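Local coordinates for protein lysine/ornithine decarboxylase (Vibrio vulnificus, PDB 2PLJ) that catalyses the pyridoxal-phosphate-dependent decarboxylation of lysine and ornithine, the latter giving putrescine, at residues Q25-I30 / Q403-N408; A84-P89 / T109-L114; K209-H214 / P245-L250; L340-Q345 / D378-R383. All coordinates share one frame; numbering follows the deposited sequence.

Contact 1 (Q25-I30 / Q403-N408); sequences QSIFDI and QTIALN
Gln25 and Gln403 meet amide to amide, a compact example of how side chains reinforce a pairing of parallel strands. Gln25 NE2 donates to Gln403 OE1 at 2.7 Å, and the two amide planes are turned 42° from each other. The acceptor lies close to the amide plane of Gln25, whereas the donor sits tilted 30° from the carbonyl plane of Gln403. The torsions of Gln25 explain its reach: CG stands between the backbone N and the carbonyl carbon (chi1 63°), and the chain then runs extended to its amide. Gln25 CG passes alongside Ile405 CD1 at 3.8 Å, the two side chains pointing the same way. Ile27 lies across Ile405, its CD1 3.7 Å from Ile405 CG2, and runs beside Leu407 with CD1 3.5 Å from Leu407 CD2. Phe53 of helix 40-53 packs on Gln25, Ile27, Gln403 and Ile405. On the other face Ser26 OG rests 3.6 Å from Ala406 CB, with Val92 of helix 91-100 touching both residues.

Gln25 N bonds to Thr404 O, Ala406 N to Gln25 O at 2.9 Å, and Ile27 N to Ala406 O. Where direct pairing stops, one water accepts from Asn408 N and donates to Ile27 O at 2.7 Å. The chemistry thus grades from a hydrogen bond between two side-chain amides at one end, through aliphatic packing, to a water bridge at the other, and implies that segments near the two ends of the chain are held by backbone and side chains alike.

Contact 2 (A84-P89 / T109-L114); sequences ALKPLP and TGEVEL. With P3T ((4-{[(4-aminobutyl)amino]methyl}-5-hydroxy-6-methylpyridin-3-yl)methyl dihydrogen phosphate), chain D.
Glu111 extends toward Leu85 and Lys86 because its CG stands beside the backbone N and opposite the carbonyl carbon (chi1 -62°), with the rest of the chain straight. Leu114, one helical turn on, instead places CG opposite its own N (chi1 176°), which sends CD2 to Leu85 and Pro89. The pair illustrates how one face of a helix can offer a polar and an apolar finger to the same turn.

The Leu85 and Glu111 side chains run past one another head to tail, with Leu85 CB 3.8 Å from Glu111 CD. Farther out, Leu85 CD2 meets Leu114 CD2 at 3.7 Å, and Leu114 CD2 also lies against Pro89, 3.2 Å from its carbonyl O and 4.2 Å from CB. No direct hydrogen bond joins the segments; a water does so, donating to Glu111 OE1 at 2.7 Å and accepting from Lys86 N at 3.1 Å. Glu111 OE1 is gripped again by Ala107 N. A Leu88 N to Leu85 O bond closes the type I turn. Asn397 and Phe398 of the second subunit pack over this corner.

The Lys86 side chain leaves in the other direction and bends near its end. Lys86 NZ is modelled bonded to CAG of the putrescine-pyridoxal phosphate adduct at 1.3 Å, but it also lies 2.0 Å from adduct NAN, so the linkage is doubtful; a mixture of lysine-bound and putrescine-bound cofactor would be consistent with it. A lysine on the loop after a barrel strand, bound to the cofactor, is characteristic of the active site of the beta/alpha-barrel pyridoxal-phosphate decarboxylases.

Contact 3 (K209-H214 / P245-L250); sequences KGLSFH and PALSTL. With P3T ((4-{[(4-aminobutyl)amino]methyl}-5-hydroxy-6-methylpyridin-3-yl)methyl dihydrogen phosphate), chain D.
Lys209 O takes a bond from Ser248 N, at 3.1 Å along a bent path, just ahead of a short parallel pairing of Gly210 with Thr249 and Leu211 with Leu250. Within that pairing Leu211 N donates to Thr249 O at 3.0 Å.

Among polar side chains, Thr249 OG1 donates to Ser248 OG at 2.9 Å, and a water takes a hydrogen bond from Lys209 NZ while lying 2.6 Å from Ser248 OG. Lys209 NZ also has a charged partner, Glu167. The Lys209 chain, with CG opposite the backbone N (chi1 -173°), runs slantwise across Thr249, Lys209 CG 3.4 Å from Thr249 OG1.

In the apolar packing, Leu211 crosses Leu247 at about a right angle, Leu211 CD2 lying 3.6 Å from Leu247 CD1, and Leu250 CD1 approaches Leu211 CB at 4.1 Å.

Farther along, one face of the His214 ring lies over the pyridine of the cofactor adduct, and NE2 bonds weakly to its OAP.

Strands 207-212 and 249-251 are adjacent in the sheet and joined through helix 223-241, a beta-alpha-beta crossover; Cys232 of that helix packs on Leu211 and Leu250. Strand 167-171 pairs with 207-212 on its far side.

Contact 4 (L340-Q345 / D378-R383); sequences LTTIKQ and DLVIGR
An antiparallel strand pair of the protein's beta-barrel part, 340-342 with 379-382, brings Thr341 and Ile381 together as its hydrogen-bonded pair. Thr341 N donates to Ile381 O at 2.9 Å, and Ile381 N returns the bond to Thr341 O at 2.8 Å. Their side chains lie side by side, Thr341 CG2 3.9 Å from Ile381 CB. In the flanking non-hydrogen-bonded pairs, Leu340 CD2 reaches the bare CA of Gly382 at 3.9 Å, while Thr342 sits beside Val380 on the same face, Thr342 CG2 4.2 Å from Val380 CG2.

Past the strand, Ile343 runs alongside Leu379 with their CD1 atoms 3.5 Å apart, a tight contact covered by Ile43 and Ile46 of helix 40-53. Lys344, bent at chi2 (-138°) and again near its end, swings across Asp378 at about a right angle, so that NZ meets the syn lone pair of Asp378 OD2 at 2.6 Å. Asn375 N also bonds to OD2. A water accepts from Lys344 N and donates to Leu379 O at 2.7 Å.

The principle is a division of labour: backbone bonds set the register and aliphatic carbons fill the middle, while a doubly engaged carboxylate, probably favoured in its ionised form, secures the end.

In the fold
The four contacts divide between two folded parts. Contacts 2 and 3 belong to the beta/alpha barrel and its eight-stranded parallel sheet; their centres are 23 Å apart, yet both reach the same cofactor adduct. Contacts 1 and 4 lie in the mixed sheet, 21 Å apart between centres, on the successive strands 403-407 and 379-382, with helix 40-53 packing on both. Along the chain, contacts 2, 3 and 4 follow in series, all nested within the long loop closed by contact 1. Contacts 3 and 4 stand farthest apart, 46 Å between centres. Chain-end pairing thus completes the sheet domain, while contacts 2 and 3 bring Lys86 and His214 of the barrel to the cofactor.

Contact 1 (Q25-I30 / Q403-N408)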
# COMPACT_ATOMS: atom_id res chain seq x y z
N GLN A 25 19.08 0.88 -8.50
CA GLN A 25 20.34 1.17 -9.23
C GLN A 25 20.53 0.24 -10.40
O GLN A 25 19.86 -0.79 -10.50
CB GLN A 25 21.56 1.09 -8.31
CG GLN A 25 21.83 -0.29 -7.70
CD GLN A 25 23.08 -0.24 -6.79
OE1 GLN A 25 24.20 -0.11 -7.28
NE2 GLN A 25 22.87 -0.32 -5.48
N SER A 26 21.45 0.60 -11.29
CA SER A 26 21.71 -0.17 -12.50
C SER A 26 23.06 -0.86 -12.51
O SER A 26 24.05 -0.30 -11.99
CB SER A 26 21.63 0.76 -13.72
OG SER A 26 20.29 1.21 -13.94
N ILE A 27 23.10 -2.07 -13.07
CA ILE A 27 24.37 -2.74 -13.38
C ILE A 27 24.62 -2.52 -14.85
O ILE A 27 23.93 -3.10 -15.70
CB ILE A 27 24.39 -4.26 -13.07
CG1 ILE A 27 24.18 -4.50 -11.57
CG2 ILE A 27 25.73 -4.90 -13.56
CD1 ILE A 27 24.05 -6.00 -11.16
N PHE A 28 25.59 -1.64 -15.15
CA PHE A 28 25.96 -1.35 -16.53
C PHE A 28 27.21 -2.14 -16.91
O PHE A 28 27.57 -2.23 -18.09
CB PHE A 28 26.23 0.14 -16.68
CG PHE A 28 25.01 1.01 -16.58
CD1 PHE A 28 24.02 0.96 -17.58
CD2 PHE A 28 24.85 1.90 -15.51
CE1 PHE A 28 22.88 1.80 -17.50
CE2 PHE A 28 23.74 2.74 -15.43
CZ PHE A 28 22.73 2.68 -16.41
N ASP A 29 27.89 -2.68 -15.91
CA ASP A 29 29.13 -3.40 -16.13
C ASP A 29 29.19 -4.51 -15.10
O ASP A 29 29.64 -4.30 -13.97
CB ASP A 29 30.33 -2.43 -16.01
CG ASP A 29 31.69 -3.13 -16.04
OD1 ASP A 29 31.76 -4.38 -15.95
OD2 ASP A 29 32.70 -2.41 -16.14
N ILE A 30 28.68 -5.69 -15.48
CA ILE A 30 28.74 -6.89 -14.64
C ILE A 30 30.19 -7.36 -14.39
O ILE A 30 30.45 -8.11 -13.45
CB ILE A 30 27.89 -8.05 -15.25
CG1 ILE A 30 27.65 -9.16 -14.22
CG2 ILE A 30 28.53 -8.59 -16.54
CD1 ILE A 30 26.56 -8.85 -13.23
N GLN A 403 15.14 -2.98 -3.02
CA GLN A 403 15.88 -2.22 -4.02
C GLN A 403 15.76 -2.91 -5.37
O GLN A 403 15.97 -4.12 -5.48
CB GLN A 403 17.36 -2.13 -3.60
CG GLN A 403 18.14 -1.20 -4.53
CD GLN A 403 19.59 -0.99 -4.15
OE1 GLN A 403 20.25 -0.14 -4.73
NE2 GLN A 403 20.10 -1.75 -3.16
N THR A 404 15.44 -2.14 -6.40
CA THR A 404 15.42 -2.68 -7.75
C THR A 404 16.81 -2.62 -8.39
O THR A 404 17.48 -1.59 -8.36
CB THR A 404 14.36 -1.95 -8.62
OG1 THR A 404 13.04 -2.23 -8.12
CG2 THR A 404 14.41 -2.41 -10.07
N ILE A 405 17.25 -3.74 -8.96
CA ILE A 405 18.54 -3.79 -9.65
C ILE A 405 18.25 -3.98 -11.15
O ILE A 405 17.67 -4.99 -11.54
CB ILE A 405 19.43 -4.96 -9.16
CG1 ILE A 405 19.57 -4.95 -7.62
CG2 ILE A 405 20.79 -4.85 -9.85
CD1 ILE A 405 20.13 -3.66 -7.06
N ALA A 406 18.64 -3.00 -11.97
CA ALA A 406 18.30 -3.03 -13.40
C ALA A 406 19.47 -3.65 -14.15
O ALA A 406 20.63 -3.17 -14.06
CB ALA A 406 18.02 -1.61 -13.94
N LEU A 407 19.14 -4.68 -14.93
CA LEU A 407 20.11 -5.46 -15.70
C LEU A 407 19.86 -5.40 -17.21
O LEU A 407 18.70 -5.30 -17.67
CB LEU A 407 20.06 -6.94 -15.27
CG LEU A 407 20.02 -7.25 -13.76
CD1 LEU A 407 19.63 -8.71 -13.51
CD2 LEU A 407 21.36 -6.95 -13.19
N ASN A 408 20.95 -5.46 -17.98
CA ASN A 408 20.85 -5.67 -19.44
C ASN A 408 20.19 -4.54 -20.21
O ASN A 408 19.68 -4.76 -21.32
CB ASN A 408 20.16 -7.01 -19.77
CG ASN A 408 20.83 -8.20 -19.12
OD1 ASN A 408 22.07 -8.26 -19.01
ND2 ASN A 408 20.02 -9.15 -18.64
O HOH W 1 23.54 -5.50 -16.96

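Contact 2 (A84-P89 / T109-L114)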
# COMPACT_ATOMS: atom_id res chain seq x y z
N ALA A 84 1.89 1.78 -20.59
CA ALA A 84 1.30 2.43 -19.42
C ALA A 84 2.34 2.38 -18.28
O ALA A 84 2.76 1.28 -17.81
CB ALA A 84 -0.01 1.73 -18.99
N LEU A 85 2.79 3.55 -17.87
CA LEU A 85 3.80 3.62 -16.80
C LEU A 85 3.27 3.05 -15.50
O LEU A 85 4.05 2.52 -14.69
CB LEU A 85 4.28 5.05 -16.55
CG LEU A 85 5.50 5.47 -17.37
CD1 LEU A 85 5.19 5.47 -18.85
CD2 LEU A 85 6.00 6.85 -16.87
N LYS A 86 1.96 3.18 -15.27
CA LYS A 86 1.31 2.85 -13.95
C LYS A 86 1.86 1.57 -13.24
O LYS A 86 2.26 1.60 -12.05
CB LYS A 86 -0.22 2.64 -14.15
CG LYS A 86 -1.11 3.84 -14.40
CD LYS A 86 -2.55 3.34 -14.69
CE LYS A 86 -2.73 1.82 -14.33
NZ LYS A 86 -3.56 0.94 -15.23
N PRO A 87 1.87 0.42 -13.95
CA PRO A 87 2.31 -0.80 -13.24
C PRO A 87 3.77 -0.85 -12.80
O PRO A 87 4.10 -1.60 -11.86
CB PRO A 87 2.07 -1.91 -14.25
CG PRO A 87 2.14 -1.18 -15.61
CD PRO A 87 1.42 0.11 -15.33
N LEU A 88 4.64 -0.11 -13.50
CA LEU A 88 6.10 -0.11 -13.22
C LEU A 88 6.68 1.15 -13.87
O LEU A 88 7.12 1.11 -15.00
CB LEU A 88 6.79 -1.39 -13.74
CG LEU A 88 8.29 -1.43 -13.40
CD1 LEU A 88 8.52 -1.30 -11.85
CD2 LEU A 88 8.95 -2.69 -13.98
N PRO A 89 6.57 2.29 -13.16
CA PRO A 89 7.00 3.59 -13.70
C PRO A 89 8.49 3.79 -13.49
O PRO A 89 8.91 4.68 -12.72
CB PRO A 89 6.18 4.58 -12.85
CG PRO A 89 6.09 3.93 -11.48
CD PRO A 89 5.94 2.44 -11.82
N THR A 109 0.87 14.01 -13.56
CA THR A 109 2.01 14.91 -13.66
C THR A 109 3.31 14.19 -13.33
O THR A 109 4.32 14.42 -14.00
CB THR A 109 1.78 16.14 -12.81
OG1 THR A 109 0.63 16.82 -13.31
CG2 THR A 109 3.00 17.06 -12.82
N GLY A 110 3.31 13.35 -12.28
CA GLY A 110 4.53 12.58 -11.94
C GLY A 110 5.06 11.74 -13.11
O GLY A 110 6.27 11.69 -13.35
N GLU A 111 4.13 11.11 -13.84
CA GLU A 111 4.48 10.30 -15.01
C GLU A 111 4.95 11.18 -16.18
O GLU A 111 5.90 10.83 -16.87
CB GLU A 111 3.34 9.38 -15.39
CG GLU A 111 3.04 8.38 -14.24
CD GLU A 111 2.01 7.35 -14.58
OE1 GLU A 111 1.38 7.46 -15.65
OE2 GLU A 111 1.80 6.45 -13.72
N VAL A 112 4.30 12.33 -16.35
CA VAL A 112 4.78 13.32 -17.33
C VAL A 112 6.25 13.67 -17.00
O VAL A 112 7.14 13.66 -17.89
CB VAL A 112 3.89 14.59 -17.30
CG1 VAL A 112 4.57 15.76 -18.09
CG2 VAL A 112 2.52 14.30 -17.88
N GLU A 113 6.50 13.97 -15.73
CA GLU A 113 7.84 14.41 -15.32
C GLU A 113 8.90 13.31 -15.55
O GLU A 113 10.05 13.61 -15.95
CB GLU A 113 7.78 14.87 -13.86
CG GLU A 113 7.06 16.23 -13.75
CD GLU A 113 6.90 16.76 -12.32
OE1 GLU A 113 7.17 16.02 -11.35
OE2 GLU A 113 6.48 17.93 -12.19
N LEU A 114 8.50 12.06 -15.29
CA LEU A 114 9.40 10.92 -15.49
C LEU A 114 9.79 10.82 -16.98
O LEU A 114 10.98 10.82 -17.31
CB LEU A 114 8.79 9.61 -14.98
CG LEU A 114 9.68 8.39 -15.26
CD1 LEU A 114 11.10 8.55 -14.73
CD2 LEU A 114 8.97 7.19 -14.63
OAE P3T D . -2.15 -3.62 -19.49
PAU P3T D . -2.67 -3.41 -18.01
OAF P3T D . -1.43 -3.19 -17.01
OAC P3T D . -3.61 -4.49 -17.50
OAP P3T D . -3.48 -2.02 -17.87
CAM P3T D . -2.77 -0.75 -18.18
CAS P3T D . -3.85 0.33 -18.21
CAH P3T D . -4.07 0.88 -19.48
NAO P3T D . -4.99 1.83 -19.64
CAQ P3T D . -5.76 2.25 -18.65
CAA P3T D . -6.84 3.33 -18.93
CAR P3T D . -5.62 1.72 -17.35
OAD P3T D . -6.41 2.18 -16.36
CAT P3T D . -4.65 0.72 -17.12
CAG P3T D . -4.46 0.21 -15.79
NAN P3T D . -5.45 0.28 -14.92
CAL P3T D . -5.41 -0.17 -13.49
CAK P3T D . -4.81 -1.57 -13.31
CAJ P3T D . -4.76 -1.82 -11.77
CAI P3T D . -4.17 -3.20 -11.46
NAB P3T D . -4.30 -3.56 -10.03
O HOH W 2 0.38 5.30 -16.91

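Contact 3 (K209-H214 / P245-L250)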
# COMPACT_ATOMS: atom_id res chain seq x y z
N LYS A 209 -10.17 13.40 -31.18
CA LYS A 209 -9.21 12.51 -31.83
C LYS A 209 -9.87 11.16 -32.14
O LYS A 209 -9.67 10.59 -33.20
CB LYS A 209 -7.99 12.28 -30.94
CG LYS A 209 -6.88 11.51 -31.63
CD LYS A 209 -5.65 11.35 -30.74
CE LYS A 209 -4.52 10.61 -31.48
NZ LYS A 209 -3.90 11.52 -32.50
N GLY A 210 -10.71 10.67 -31.22
CA GLY A 210 -11.33 9.37 -31.45
C GLY A 210 -11.93 8.81 -30.17
O GLY A 210 -12.34 9.57 -29.29
N LEU A 211 -11.95 7.47 -30.10
CA LEU A 211 -12.57 6.74 -28.99
C LEU A 211 -11.54 5.86 -28.28
O LEU A 211 -10.53 5.45 -28.88
CB LEU A 211 -13.71 5.84 -29.48
CG LEU A 211 -14.81 6.49 -30.33
CD1 LEU A 211 -15.87 5.43 -30.72
CD2 LEU A 211 -15.46 7.61 -29.56
N SER A 212 -11.80 5.55 -27.01
CA SER A 212 -10.95 4.62 -26.28
C SER A 212 -11.79 3.77 -25.36
O SER A 212 -12.94 4.11 -25.05
CB SER A 212 -9.88 5.37 -25.47
OG SER A 212 -10.46 5.99 -24.33
N PHE A 213 -11.22 2.65 -24.93
CA PHE A 213 -11.85 1.88 -23.88
C PHE A 213 -10.77 1.09 -23.16
O PHE A 213 -9.64 0.97 -23.67
CB PHE A 213 -12.92 0.94 -24.45
CG PHE A 213 -12.37 -0.10 -25.42
CD1 PHE A 213 -11.69 -1.25 -24.93
CD2 PHE A 213 -12.53 0.07 -26.80
CE1 PHE A 213 -11.18 -2.21 -25.84
CE2 PHE A 213 -12.02 -0.86 -27.71
CZ PHE A 213 -11.37 -2.02 -27.25
N HIS A 214 -11.13 0.52 -22.01
CA HIS A 214 -10.18 -0.36 -21.28
C HIS A 214 -11.03 -1.45 -20.67
O HIS A 214 -11.90 -1.16 -19.83
CB HIS A 214 -9.39 0.40 -20.21
CG HIS A 214 -8.36 -0.44 -19.53
ND1 HIS A 214 -8.49 -0.89 -18.23
CD2 HIS A 214 -7.17 -0.92 -19.97
CE1 HIS A 214 -7.43 -1.61 -17.90
NE2 HIS A 214 -6.61 -1.64 -18.94
N PRO A 245 -17.47 15.66 -37.60
CA PRO A 245 -16.15 15.26 -38.10
C PRO A 245 -15.84 13.78 -37.83
O PRO A 245 -16.05 13.31 -36.71
CB PRO A 245 -15.18 16.15 -37.31
CG PRO A 245 -15.99 17.32 -36.87
CD PRO A 245 -17.40 16.84 -36.71
N ALA A 246 -15.36 13.06 -38.85
CA ALA A 246 -15.03 11.63 -38.72
C ALA A 246 -13.90 11.41 -37.73
O ALA A 246 -12.94 12.21 -37.69
CB ALA A 246 -14.67 11.03 -40.09
N LEU A 247 -14.00 10.34 -36.95
CA LEU A 247 -12.99 10.06 -35.91
C LEU A 247 -11.77 9.35 -36.48
O LEU A 247 -11.91 8.42 -37.31
CB LEU A 247 -13.59 9.24 -34.77
CG LEU A 247 -14.84 9.85 -34.12
CD1 LEU A 247 -15.19 9.07 -32.85
CD2 LEU A 247 -14.66 11.34 -33.82
N SER A 248 -10.59 9.77 -36.05
CA SER A 248 -9.35 9.26 -36.65
C SER A 248 -8.74 8.06 -35.92
O SER A 248 -7.93 7.33 -36.51
CB SER A 248 -8.30 10.38 -36.76
OG SER A 248 -7.75 10.69 -35.49
N THR A 249 -9.12 7.86 -34.67
CA THR A 249 -8.35 6.96 -33.77
C THR A 249 -9.25 6.08 -32.91
O THR A 249 -10.28 6.55 -32.42
CB THR A 249 -7.45 7.82 -32.84
OG1 THR A 249 -6.69 8.75 -33.62
CG2 THR A 249 -6.53 6.96 -31.96
N LEU A 250 -8.85 4.80 -32.76
CA LEU A 250 -9.40 3.89 -31.76
C LEU A 250 -8.26 3.46 -30.86
O LEU A 250 -7.25 2.95 -31.35
CB LEU A 250 -10.02 2.65 -32.41
CG LEU A 250 -10.64 1.71 -31.38
CD1 LEU A 250 -11.70 2.47 -30.55
CD2 LEU A 250 -11.24 0.47 -32.08
OAE P3T D . -2.15 -3.62 -19.49
PAU P3T D . -2.67 -3.41 -18.01
OAF P3T D . -1.43 -3.19 -17.01
OAC P3T D . -3.61 -4.49 -17.50
OAP P3T D . -3.48 -2.02 -17.87
CAM P3T D . -2.77 -0.75 -18.18
CAS P3T D . -3.85 0.33 -18.21
CAH P3T D . -4.07 0.88 -19.48
NAO P3T D . -4.99 1.83 -19.64
CAQ P3T D . -5.76 2.25 -18.65
CAA P3T D . -6.84 3.33 -18.93
CAR P3T D . -5.62 1.72 -17.35
OAD P3T D . -6.41 2.18 -16.36
CAT P3T D . -4.65 0.72 -17.12
CAG P3T D . -4.46 0.21 -15.79
NAN P3T D . -5.45 0.28 -14.92
CAL P3T D . -5.41 -0.17 -13.49
CAK P3T D . -4.81 -1.57 -13.31
CAJ P3T D . -4.76 -1.82 -11.77
CAI P3T D . -4.17 -3.20 -11.46
NAB P3T D . -4.30 -3.56 -10.03
O HOH W 3 -5.22 11.16 -35.14

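Contact 4 (L340-Q345 / D378-R383)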
# COMPACT_ATOMS: atom_id res chain seq x y z
N LEU A 340 6.14 -18.88 -6.33
CA LEU A 340 7.19 -18.71 -5.31
C LEU A 340 8.08 -19.95 -5.30
O LEU A 340 7.60 -21.08 -5.45
CB LEU A 340 6.58 -18.50 -3.93
CG LEU A 340 5.68 -17.27 -3.71
CD1 LEU A 340 4.95 -17.37 -2.37
CD2 LEU A 340 6.46 -15.98 -3.84
N THR A 341 9.38 -19.74 -5.12
CA THR A 341 10.30 -20.85 -5.00
C THR A 341 11.41 -20.50 -4.01
O THR A 341 11.44 -19.39 -3.44
CB THR A 341 10.83 -21.30 -6.42
OG1 THR A 341 11.48 -22.57 -6.33
CG2 THR A 341 11.75 -20.26 -7.06
N THR A 342 12.30 -21.46 -3.78
CA THR A 342 13.44 -21.24 -2.91
C THR A 342 14.66 -21.74 -3.65
O THR A 342 14.54 -22.58 -4.55
CB THR A 342 13.28 -22.03 -1.58
OG1 THR A 342 13.01 -23.41 -1.88
CG2 THR A 342 12.13 -21.45 -0.78
N ILE A 343 15.82 -21.19 -3.31
CA ILE A 343 17.07 -21.71 -3.88
C ILE A 343 17.29 -23.12 -3.35
O ILE A 343 17.55 -24.04 -4.13
CB ILE A 343 18.28 -20.77 -3.64
CG1 ILE A 343 18.10 -19.48 -4.45
CG2 ILE A 343 19.62 -21.48 -4.01
CD1 ILE A 343 19.05 -18.36 -4.06
N LYS A 344 17.12 -23.28 -2.04
CA LYS A 344 17.20 -24.61 -1.39
C LYS A 344 16.15 -25.55 -1.96
O LYS A 344 14.96 -25.21 -2.02
CB LYS A 344 17.01 -24.48 0.12
CG LYS A 344 18.19 -23.87 0.82
CD LYS A 344 18.52 -24.60 2.11
CE LYS A 344 19.82 -24.07 2.66
NZ LYS A 344 19.74 -23.89 4.14
N GLN A 345 16.61 -26.72 -2.41
CA GLN A 345 15.74 -27.72 -3.03
C GLN A 345 16.11 -29.11 -2.53
O GLN A 345 17.26 -29.36 -2.17
CB GLN A 345 15.85 -27.65 -4.56
CG GLN A 345 15.25 -26.39 -5.20
CD GLN A 345 13.72 -26.39 -5.17
OE1 GLN A 345 13.09 -27.41 -5.45
NE2 GLN A 345 13.13 -25.24 -4.84
N ASP A 378 18.22 -17.63 4.38
CA ASP A 378 17.88 -18.31 3.11
C ASP A 378 16.89 -17.49 2.27
O ASP A 378 16.12 -16.69 2.80
CB ASP A 378 17.31 -19.71 3.33
CG ASP A 378 18.42 -20.76 3.58
OD1 ASP A 378 19.60 -20.48 3.24
OD2 ASP A 378 18.10 -21.85 4.10
N LEU A 379 16.91 -17.73 0.96
CA LEU A 379 16.16 -16.89 -0.01
C LEU A 379 14.86 -17.49 -0.53
O LEU A 379 14.78 -18.70 -0.82
CB LEU A 379 17.07 -16.51 -1.17
CG LEU A 379 18.42 -15.90 -0.81
CD1 LEU A 379 19.18 -15.50 -2.07
CD2 LEU A 379 18.25 -14.71 0.14
N VAL A 380 13.88 -16.60 -0.70
CA VAL A 380 12.58 -16.91 -1.26
C VAL A 380 12.43 -16.02 -2.49
O VAL A 380 12.64 -14.80 -2.41
CB VAL A 380 11.45 -16.66 -0.25
CG1 VAL A 380 10.07 -16.83 -0.92
CG2 VAL A 380 11.60 -17.61 0.94
N ILE A 381 12.07 -16.64 -3.61
CA ILE A 381 12.11 -15.97 -4.92
C ILE A 381 10.68 -15.92 -5.43
O ILE A 381 9.96 -16.92 -5.36
CB ILE A 381 12.99 -16.79 -5.93
CG1 ILE A 381 14.39 -17.16 -5.37
CG2 ILE A 381 13.04 -16.13 -7.31
CD1 ILE A 381 15.16 -16.02 -4.69
N GLY A 382 10.27 -14.76 -5.94
CA GLY A 382 8.95 -14.60 -6.56
C GLY A 382 9.10 -14.31 -8.05
O GLY A 382 9.99 -13.54 -8.45
N ARG A 383 8.26 -14.93 -8.88
CA ARG A 383 8.31 -14.69 -10.32
C ARG A 383 7.14 -13.81 -10.78
O ARG A 383 6.09 -13.76 -10.11
CB ARG A 383 8.26 -15.98 -11.16
CG ARG A 383 8.97 -17.22 -10.58
CD ARG A 383 10.47 -17.06 -10.50
NE ARG A 383 11.14 -16.91 -11.80
CZ ARG A 383 11.68 -17.91 -12.51
NH1 ARG A 383 11.58 -19.17 -12.10
NH2 ARG A 383 12.29 -17.64 -13.66
O HOH W 4 16.45 -20.82 -0.37